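Local coordinates for Bd0816 (Bdellovibrio bacteriovorus HD100, PDB 5CER), which probably acts as a serine-type D-Ala-D-Ala carboxypeptidase of the peptidase S13 family, removing the terminal D-alanine from peptidoglycan peptides, at residues L31-K36 against N212-Y217; S66-V71 against I99-F104; V248-S253 against K262-E267. The protein carries 2 engineered substitutions. One frame throughout, in Å; residues are numbered along the deposited sequence.

Interaction 1: residues L31-K36 against N212-Y217. Engineered in segment 31-36: Ala-33 (natural residue Ser).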
loop_
_atom_site.group_PDB
_atom_site.type_symbol
_atom_site.label_atom_id
_atom_site.label_comp_id
_atom_site.label_asym_id
_atom_site.label_seq_id
_atom_site.Cartn_x
_atom_site.Cartn_y
_atom_site.Cartn_z
ATOM N N LEU A 31 12.926 8.570 -1.433
ATOM C CA LEU A 31 11.528 8.746 -1.052
ATOM C C LEU A 31 10.781 7.426 -0.855
ATOM O O LEU A 31 9.812 7.404 -0.082
ATOM C CB LEU A 31 10.754 9.562 -2.105
ATOM C CG LEU A 31 11.251 10.972 -2.402
ATOM C CD1 LEU A 31 10.377 11.644 -3.454
ATOM C CD2 LEU A 31 11.285 11.810 -1.142
ATOM N N ALA A 32 11.198 6.356 -1.546
ATOM C CA ALA A 32 10.380 5.173 -1.623
ATOM C C ALA A 32 8.985 5.600 -2.107
ATOM O O ALA A 32 8.874 6.619 -2.809
ATOM C CB ALA A 32 10.337 4.458 -0.254
ATOM N N ALA A 33 7.918 4.924 -1.665
ATOM C CA ALA A 33 6.588 5.175 -2.220
ATOM C C ALA A 33 5.905 6.504 -1.801
ATOM O O ALA A 33 4.859 6.813 -2.338
ATOM C CB ALA A 33 5.665 4.005 -1.917
ATOM N N ILE A 34 6.493 7.354 -0.959
ATOM C CA ILE A 34 5.924 8.723 -0.862
ATOM C C ILE A 34 6.121 9.517 -2.178
ATOM O O ILE A 34 5.471 10.530 -2.395
ATOM C CB ILE A 34 6.343 9.526 0.378
ATOM C CG1 ILE A 34 7.802 9.948 0.337
ATOM C CG2 ILE A 34 5.989 8.754 1.626
ATOM C CD1 ILE A 34 8.174 10.877 1.470
ATOM N N SER A 35 6.990 9.016 -3.043
ATOM C CA SER A 35 6.994 9.389 -4.468
ATOM C C SER A 35 5.605 9.415 -5.101
ATOM O O SER A 35 5.342 10.261 -5.971
ATOM C CB SER A 35 7.823 8.389 -5.283
ATOM O OG SER A 35 9.189 8.489 -5.018
ATOM N N LYS A 36 4.748 8.472 -4.709
ATOM C CA LYS A 36 3.388 8.397 -5.271
ATOM C C LYS A 36 2.517 9.603 -4.963
ATOM O O LYS A 36 1.585 9.918 -5.704
ATOM C CB LYS A 36 2.709 7.092 -4.864
ATOM C CG LYS A 36 3.376 5.853 -5.457
ATOM C CD LYS A 36 2.680 4.579 -4.985
ATOM C CE LYS A 36 3.207 3.346 -5.683
ATOM N NZ LYS A 36 4.241 2.614 -4.897
ATOM N N ASN A 212 -3.487 3.514 -1.473
ATOM C CA ASN A 212 -3.844 2.523 -0.445
ATOM C C ASN A 212 -2.902 1.330 -0.495
ATOM O O ASN A 212 -2.377 0.893 0.543
ATOM C CB ASN A 212 -5.299 2.034 -0.644
ATOM C CG ASN A 212 -6.357 2.990 -0.066
ATOM O OD1 ASN A 212 -6.055 3.928 0.704
ATOM N ND2 ASN A 212 -7.604 2.738 -0.414
ATOM N N GLN A 213 -2.761 0.775 -1.684
ATOM C CA GLN A 213 -2.001 -0.428 -1.896
ATOM C C GLN A 213 -0.477 -0.149 -1.972
ATOM O O GLN A 213 0.319 -1.096 -1.791
ATOM C CB GLN A 213 -2.391 -1.114 -3.243
ATOM C CG GLN A 213 -3.804 -1.621 -3.330
ATOM C CD GLN A 213 -4.040 -2.379 -4.601
ATOM O OE1 GLN A 213 -3.707 -1.907 -5.707
ATOM N NE2 GLN A 213 -4.619 -3.552 -4.480
ATOM N N SER A 214 -0.095 1.085 -2.306
ATOM C CA SER A 214 1.234 1.373 -2.799
ATOM C C SER A 214 1.476 0.659 -4.146
ATOM O O SER A 214 2.527 0.036 -4.339
ATOM C CB SER A 214 2.323 1.046 -1.752
ATOM O OG SER A 214 3.343 1.996 -1.860
ATOM N N ASN A 215 0.515 0.777 -5.061
ATOM C CA ASN A 215 0.550 0.046 -6.309
ATOM C C ASN A 215 1.562 0.599 -7.330
ATOM O O ASN A 215 1.313 1.616 -7.959
ATOM C CB ASN A 215 -0.831 -0.009 -6.924
ATOM C CG ASN A 215 -0.930 -1.049 -8.010
ATOM O OD1 ASN A 215 -0.134 -1.046 -8.968
ATOM N ND2 ASN A 215 -1.874 -1.985 -7.870
ATOM N N ASN A 216 2.683 -0.114 -7.494
ATOM C CA ASN A 216 3.720 0.275 -8.422
ATOM C C ASN A 216 3.271 0.272 -9.884
ATOM O O ASN A 216 3.695 1.128 -10.660
ATOM C CB ASN A 216 4.979 -0.637 -8.299
ATOM C CG ASN A 216 5.679 -0.537 -6.949
ATOM O OD1 ASN A 216 5.415 0.360 -6.162
ATOM N ND2 ASN A 216 6.598 -1.438 -6.710
ATOM N N TYR A 217 2.495 -0.740 -10.273
ATOM C CA TYR A 217 2.003 -0.825 -11.642
ATOM C C TYR A 217 1.251 0.445 -12.046
ATOM O O TYR A 217 1.503 1.021 -13.108
ATOM C CB TYR A 217 1.121 -2.091 -11.850
ATOM C CG TYR A 217 0.535 -2.162 -13.245
ATOM C CD1 TYR A 217 1.281 -2.694 -14.309
ATOM C CD2 TYR A 217 -0.744 -1.634 -13.521
ATOM C CE1 TYR A 217 0.751 -2.740 -15.606
ATOM C CE2 TYR A 217 -1.272 -1.657 -14.807
ATOM C CZ TYR A 217 -0.533 -2.213 -15.856
ATOM O OH TYR A 217 -1.065 -2.253 -17.135
#

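Interaction 2: residues S66-V71 against I99-F104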
loop_
_atom_site.group_PDB
_atom_site.type_symbol
_atom_site.label_atom_id
_atom_site.label_comp_id
_atom_site.label_asym_id
_atom_site.label_seq_id
_atom_site.Cartn_x
_atom_site.Cartn_y
_atom_site.Cartn_z
ATOM N N SER A 66 -21.632 -13.799 -34.073
ATOM C CA SER A 66 -20.716 -13.255 -33.055
ATOM C C SER A 66 -20.297 -11.814 -33.424
ATOM O O SER A 66 -20.830 -11.236 -34.358
ATOM C CB SER A 66 -19.481 -14.180 -32.875
ATOM O OG SER A 66 -19.746 -15.555 -33.137
ATOM N N MET A 67 -19.403 -11.228 -32.648
ATOM C CA MET A 67 -18.870 -9.910 -32.927
ATOM C C MET A 67 -17.361 -9.978 -33.215
ATOM O O MET A 67 -16.672 -10.851 -32.720
ATOM C CB MET A 67 -19.110 -8.981 -31.725
ATOM C CG MET A 67 -20.553 -8.573 -31.425
ATOM S SD MET A 67 -21.471 -7.811 -32.773
ATOM C CE MET A 67 -22.467 -6.552 -32.011
ATOM N N ASP A 68 -16.889 -9.128 -34.111
ATOM C CA ASP A 68 -15.499 -8.699 -34.105
ATOM C C ASP A 68 -15.439 -7.497 -33.147
ATOM O O ASP A 68 -16.410 -6.736 -33.023
ATOM C CB ASP A 68 -14.995 -8.276 -35.490
ATOM C CG ASP A 68 -14.767 -9.465 -36.465
ATOM O OD1 ASP A 68 -14.616 -10.604 -36.017
ATOM O OD2 ASP A 68 -14.761 -9.235 -37.692
ATOM N N LEU A 69 -14.301 -7.347 -32.484
ATOM C CA LEU A 69 -14.069 -6.277 -31.541
ATOM C C LEU A 69 -12.689 -5.621 -31.809
ATOM O O LEU A 69 -11.657 -6.299 -31.812
ATOM C CB LEU A 69 -14.100 -6.837 -30.119
ATOM C CG LEU A 69 -13.688 -5.927 -28.958
ATOM C CD1 LEU A 69 -14.358 -4.556 -29.030
ATOM C CD2 LEU A 69 -14.090 -6.604 -27.663
ATOM N N HIS A 70 -12.675 -4.308 -32.014
ATOM C CA HIS A 70 -11.430 -3.544 -31.974
ATOM C C HIS A 70 -11.445 -2.655 -30.727
ATOM O O HIS A 70 -12.363 -1.842 -30.555
ATOM C CB HIS A 70 -11.240 -2.673 -33.223
ATOM C CG HIS A 70 -9.988 -1.863 -33.180
ATOM N ND1 HIS A 70 -8.737 -2.433 -33.259
ATOM C CD2 HIS A 70 -9.786 -0.532 -33.011
ATOM C CE1 HIS A 70 -7.814 -1.492 -33.151
ATOM N NE2 HIS A 70 -8.422 -0.325 -33.022
ATOM N N VAL A 71 -10.423 -2.795 -29.876
ATOM C CA VAL A 71 -10.306 -1.994 -28.673
ATOM C C VAL A 71 -9.427 -0.820 -28.998
ATOM O O VAL A 71 -8.222 -0.976 -29.299
ATOM C CB VAL A 71 -9.671 -2.804 -27.513
ATOM C CG1 VAL A 71 -9.685 -1.994 -26.217
ATOM C CG2 VAL A 71 -10.399 -4.137 -27.333
ATOM N N ILE A 99 -16.630 -13.433 -29.303
ATOM C CA ILE A 99 -15.866 -12.554 -30.155
ATOM C C ILE A 99 -15.080 -13.384 -31.162
ATOM O O ILE A 99 -14.325 -14.270 -30.767
ATOM C CB ILE A 99 -14.836 -11.697 -29.393
ATOM C CG1 ILE A 99 -15.383 -11.123 -28.070
ATOM C CG2 ILE A 99 -14.206 -10.639 -30.327
ATOM C CD1 ILE A 99 -16.466 -10.079 -28.127
ATOM N N GLU A 100 -15.237 -13.104 -32.459
ATOM C CA GLU A 100 -14.400 -13.758 -33.487
ATOM C C GLU A 100 -12.985 -13.175 -33.468
ATOM O O GLU A 100 -12.072 -13.813 -32.956
ATOM C CB GLU A 100 -14.993 -13.604 -34.883
ATOM C CG GLU A 100 -16.083 -14.590 -35.251
ATOM C CD GLU A 100 -15.669 -16.035 -35.081
ATOM O OE1 GLU A 100 -14.745 -16.455 -35.784
ATOM O OE2 GLU A 100 -16.319 -16.756 -34.293
ATOM N N ASN A 101 -12.831 -11.965 -34.009
ATOM C CA ASN A 101 -11.544 -11.290 -34.124
ATOM C C ASN A 101 -11.491 -10.142 -33.135
ATOM O O ASN A 101 -12.242 -9.165 -33.249
ATOM C CB ASN A 101 -11.342 -10.694 -35.517
ATOM C CG ASN A 101 -11.175 -11.721 -36.599
ATOM O OD1 ASN A 101 -11.524 -11.461 -37.763
ATOM N ND2 ASN A 101 -10.718 -12.885 -36.246
ATOM N N LEU A 102 -10.591 -10.284 -32.168
ATOM C CA LEU A 102 -10.351 -9.273 -31.188
ATOM C C LEU A 102 -9.014 -8.615 -31.573
ATOM O O LEU A 102 -7.956 -9.214 -31.457
ATOM C CB LEU A 102 -10.326 -9.899 -29.791
ATOM C CG LEU A 102 -10.556 -8.993 -28.569
ATOM C CD1 LEU A 102 -11.072 -9.613 -27.262
ATOM C CD2 LEU A 102 -9.219 -8.415 -28.335
ATOM N N THR A 103 -9.079 -7.373 -32.012
ATOM C CA THR A 103 -7.892 -6.563 -32.202
ATOM C C THR A 103 -7.831 -5.466 -31.151
ATOM O O THR A 103 -8.826 -5.188 -30.471
ATOM C CB THR A 103 -7.865 -5.960 -33.625
ATOM O OG1 THR A 103 -8.914 -4.995 -33.787
ATOM C CG2 THR A 103 -8.041 -7.038 -34.660
ATOM N N PHE A 104 -6.648 -4.878 -30.973
ATOM C CA PHE A 104 -6.444 -3.782 -30.017
ATOM C C PHE A 104 -5.308 -2.909 -30.507
ATOM O O PHE A 104 -4.368 -3.399 -31.168
ATOM C CB PHE A 104 -6.154 -4.326 -28.602
ATOM C CG PHE A 104 -4.844 -5.070 -28.499
ATOM C CD1 PHE A 104 -3.660 -4.394 -28.221
ATOM C CD2 PHE A 104 -4.783 -6.427 -28.783
ATOM C CE1 PHE A 104 -2.451 -5.048 -28.174
ATOM C CE2 PHE A 104 -3.561 -7.092 -28.741
ATOM C CZ PHE A 104 -2.389 -6.392 -28.423
#

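Interaction 3: residues V248-S253 against K262-E267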
loop_
_atom_site.group_PDB
_atom_site.type_symbol
_atom_site.label_atom_id
_atom_site.label_comp_id
_atom_site.label_asym_id
_atom_site.label_seq_id
_atom_site.Cartn_x
_atom_site.Cartn_y
_atom_site.Cartn_z
ATOM N N VAL A 248 14.899 14.332 -8.060
ATOM C CA VAL A 248 15.244 13.492 -9.231
ATOM C C VAL A 248 14.336 12.280 -9.236
ATOM O O VAL A 248 14.283 11.556 -8.249
ATOM C CB VAL A 248 16.705 13.004 -9.221
ATOM C CG1 VAL A 248 17.052 12.217 -10.490
ATOM C CG2 VAL A 248 17.690 14.197 -9.078
ATOM N N PHE A 249 13.599 12.113 -10.328
ATOM C CA PHE A 249 12.729 10.977 -10.510
ATOM C C PHE A 249 13.208 10.104 -11.665
ATOM O O PHE A 249 13.717 10.599 -12.685
ATOM C CB PHE A 249 11.251 11.415 -10.754
ATOM C CG PHE A 249 10.387 11.436 -9.524
ATOM C CD1 PHE A 249 10.870 11.872 -8.298
ATOM C CD2 PHE A 249 9.045 11.090 -9.605
ATOM C CE1 PHE A 249 10.061 11.905 -7.184
ATOM C CE2 PHE A 249 8.232 11.116 -8.459
ATOM C CZ PHE A 249 8.750 11.526 -7.259
ATOM N N HIS A 250 12.981 8.802 -11.501
ATOM C CA HIS A 250 13.149 7.781 -12.539
ATOM C C HIS A 250 11.865 7.052 -12.840
ATOM O O HIS A 250 11.746 6.449 -13.890
ATOM C CB HIS A 250 14.164 6.771 -12.056
ATOM C CG HIS A 250 15.458 7.371 -11.613
ATOM N ND1 HIS A 250 15.692 7.799 -10.318
ATOM C CD2 HIS A 250 16.605 7.565 -12.281
ATOM C CE1 HIS A 250 16.924 8.241 -10.214
ATOM N NE2 HIS A 250 17.499 8.107 -11.392
ATOM N N ASN A 251 10.892 7.052 -11.928
ATOM C CA ASN A 251 9.627 6.330 -12.133
ATOM C C ASN A 251 8.521 6.921 -11.245
ATOM O O ASN A 251 8.779 7.874 -10.509
ATOM C CB ASN A 251 9.821 4.877 -11.813
ATOM C CG ASN A 251 10.277 4.649 -10.373
ATOM O OD1 ASN A 251 9.883 5.373 -9.437
ATOM N ND2 ASN A 251 11.039 3.624 -10.180
ATOM N N GLY A 252 7.289 6.439 -11.393
ATOM C CA GLY A 252 6.155 6.988 -10.644
ATOM C C GLY A 252 5.984 6.399 -9.243
ATOM O O GLY A 252 5.342 7.006 -8.396
ATOM N N SER A 253 6.565 5.228 -9.024
ATOM C CA SER A 253 6.332 4.445 -7.829
ATOM C C SER A 253 7.240 4.759 -6.601
ATOM O O SER A 253 6.866 4.476 -5.479
ATOM C CB SER A 253 6.498 2.950 -8.212
ATOM O OG SER A 253 7.814 2.689 -8.699
ATOM N N LYS A 262 23.222 -2.318 -6.041
ATOM C CA LYS A 262 23.410 -0.933 -6.472
ATOM C C LYS A 262 22.047 -0.277 -6.723
ATOM O O LYS A 262 21.640 -0.088 -7.864
ATOM C CB LYS A 262 24.217 -0.871 -7.758
ATOM C CG LYS A 262 25.665 -1.219 -7.641
ATOM C CD LYS A 262 26.465 -0.079 -7.059
ATOM C CE LYS A 262 27.960 -0.408 -6.996
ATOM N NZ LYS A 262 28.548 -0.070 -5.669
ATOM N N PRO A 263 21.357 0.095 -5.650
ATOM C CA PRO A 263 20.009 0.644 -5.844
ATOM C C PRO A 263 19.995 2.064 -6.407
ATOM O O PRO A 263 20.938 2.819 -6.214
ATOM C CB PRO A 263 19.415 0.595 -4.438
ATOM C CG PRO A 263 20.614 0.771 -3.542
ATOM C CD PRO A 263 21.735 0.031 -4.226
ATOM N N ILE A 264 18.929 2.400 -7.126
ATOM C CA ILE A 264 18.669 3.756 -7.620
ATOM C C ILE A 264 17.244 4.072 -7.211
ATOM O O ILE A 264 16.306 3.368 -7.602
ATOM C CB ILE A 264 18.835 3.820 -9.167
ATOM C CG1 ILE A 264 20.282 3.460 -9.533
ATOM C CG2 ILE A 264 18.473 5.197 -9.750
ATOM C CD1 ILE A 264 20.423 2.885 -10.948
ATOM N N TYR A 265 17.085 5.207 -6.563
ATOM C CA TYR A 265 15.809 5.615 -6.028
ATOM C C TYR A 265 15.417 7.056 -6.439
ATOM O O TYR A 265 16.265 7.920 -6.546
ATOM C CB TYR A 265 15.922 5.597 -4.536
ATOM C CG TYR A 265 16.174 4.253 -3.912
ATOM C CD1 TYR A 265 15.257 3.191 -4.104
ATOM C CD2 TYR A 265 17.262 4.040 -3.057
ATOM C CE1 TYR A 265 15.449 1.955 -3.501
ATOM C CE2 TYR A 265 17.433 2.830 -2.415
ATOM C CZ TYR A 265 16.523 1.787 -2.638
ATOM O OH TYR A 265 16.704 0.551 -1.999
ATOM N N ASN A 266 14.112 7.314 -6.569
ATOM C CA ASN A 266 13.602 8.674 -6.620
ATOM C C ASN A 266 14.036 9.358 -5.348
ATOM O O ASN A 266 13.920 8.777 -4.238
ATOM C CB ASN A 266 12.075 8.711 -6.696
ATOM C CG ASN A 266 11.516 8.201 -8.008
ATOM O OD1 ASN A 266 12.232 8.012 -9.019
ATOM N ND2 ASN A 266 10.211 7.963 -8.019
ATOM N N GLU A 267 14.523 10.581 -5.486
ATOM C CA GLU A 267 14.975 11.392 -4.334
ATOM C C GLU A 267 14.365 12.779 -4.372
ATOM O O GLU A 267 14.198 13.370 -5.450
ATOM C CB GLU A 267 16.452 11.628 -4.406
ATOM C CG GLU A 267 17.319 10.421 -4.160
ATOM C CD GLU A 267 18.801 10.776 -4.172
ATOM O OE1 GLU A 267 19.221 11.780 -4.824
ATOM O OE2 GLU A 267 19.540 10.032 -3.507
#

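Interaction 1: residues L31-K36 against N212-Y217
The amine NZ of Lys-36 is gripped from several directions by the turn at 214-216. Residues 33-36 correspond to the SXXK motif of the penicillin-binding protein fold, with an engineered alanine at 33 where the natural chain has the motif serine, and Ser-214 to Asn-216 match the SXN motif. This pairing is characteristic of the active-site cleft in the family. The shortest bond across the two segments runs from Lys-36 NZ to Asn-216 OD1, 2.8 Å long, with the nitrogen almost in line with the C=O bond (angle 164°). Ser-214 contributes twice: its OG accepts from Lys-36 NZ at 3.2 Å, and its backbone O takes a weak bond. Ser-253 O, outside the two segments, also receives a bond from this amine. The lysine chain is extended through chi3 and bends only at chi4 (97°), which carries NZ in among these oxygens while CE passes 3.4 Å from Asn-215 O.

Second-shell contacts hold the grip in shape. Ser-214 OG is also bonded to Lys-320 NZ, in the sequence Lys-Thr-Gly of the third family motif, and Asn-216 ND2 is held by Gly-122 O. Asn-215 occupies the N-cap of helix 216-225, its OD1 bonded to Ile-218 N, and its ND2 reaches both Ala-114 O and, within the turn, Gln-213 OE1 at 2.8 Å. On the lysine's side, Ser-35 OG donates back to Ala-32 O (2.9 Å). The engineered methyl of Ala-33 faces the turn, its CB 3.1 Å from Ser-214 OG.

Interaction 2: residues S66-V71 against I99-F104
Thr-103 OG1 sits at the edge of the His-70 imidazole, close to the ring plane and 2.6 Å from His-70 ND1, a short hydrogen bond in which either partner could be the donor; Tyr-187 stacks its ring on the same imidazole. The threonine hydroxyl lies between its own backbone N and carbonyl carbon (chi1 68°), which turns it toward the histidine. Two residues earlier in each strand, the Asp-68 carboxylate and the Asn-101 amide run side by side, pointing the same way, with planes only 17° apart.

These pairs join parallel neighbours, strands 67-72 and 98-104, the two strands of a beta-alpha-beta unit whose connecting helix is 81-93. Thr-103 N donates to Leu-69 O (2.8 Å), and Leu-69 N and Val-71 N donate to Asn-101 O and Thr-103 O. A beta bulge interrupts the register: Met-67 pairs with Ile-99, yet Leu-69 pairs with Leu-102. Glu-100 N still bonds to Met-67 O at 2.7 Å, but the next amide, Asn-101 N, turns to a side chain, meeting Asp-68 OD1 at 3.0 Å from its anti side, 33° out of the carboxylate plane.

On the opposite face of the sheet from His-70 the contact is oily. Leu-69 CB meets Ile-99 CG2 at 3.8 Å, Val-71 CB lies 4.0 Å from Phe-104 CB, and helix 130-145 packs on Leu-102 and Phe-104. Glu-100, though poorly ordered, has a salt-bridge partner in Arg-177, which may ease any like-charge effect of the nearby Asp-68 carboxylate; that carboxylate in turn satisfies the amide that the bulge diverts from regular strand pairing.

Interaction 3: residues V248-S253 against K262-E267
Hydrogen bonds to the side-chain amide of Asn-266 dominate, and they tie residues 250-251 to it. Its OD1 accepts from His-250 N at 2.7 Å, an almost straight bond (176°), and more weakly from Asn-251 N. Its ND2 donates to Asn-251 O at 2.9 Å, approaching from above the carbonyl plane, has a weak bond to Asn-251 OD1, and is also bonded to Ser-35 OG. Asn-251 OD1 has its stronger partner in Gly-254 N.

Backbone pairing comes next. Val-248 and Glu-267 form an antiparallel hydrogen-bonded pair, Val-248 N to Glu-267 O and Glu-267 N to Val-248 O, each 2.9 Å, joining strands 247-248 and 267-268 of a small three-stranded sheet; the chain between them leaves and returns as a long loop.

Stacking and CH-pi contacts complete it. The Asn-266 amide lies flat on the Phe-249 ring, planes 7° apart, with ND2 3.6 Å above the ring plane over its centre; Phe-232 stacks on the same phenylalanine. Beside it, Ile-264 CG2 makes a CH-pi contact over a face of the His-250 imidazole, 3.6 Å from the ring centroid.

A flat amide pinned at both its oxygen and its nitrogen, and laid against an aromatic face, has little rotational freedom. Asn-266 thus holds the start of the loop to its end while its buried polar atoms stay satisfied.

Interactions 1 and 3 are neighbours, their centres 11 Å apart, and they touch directly: Leu-31 N lies 3.0 Å from Asn-266 O, a probable hydrogen bond just past the end of strand 29-30 and just before strand 267-268, near the start of helix 35-47. The loop that interaction 3 closes thus flanks the SXXK and SXN motifs. Interaction 2 stands well apart, about 35 Å from interaction 1 and 39 Å from interaction 3 between centres, in the mixed sheet far from the cleft. Along the chain it is nested between residues 36 and 212, so this sheet region is an insertion between the two motifs; interaction 3 follows in series.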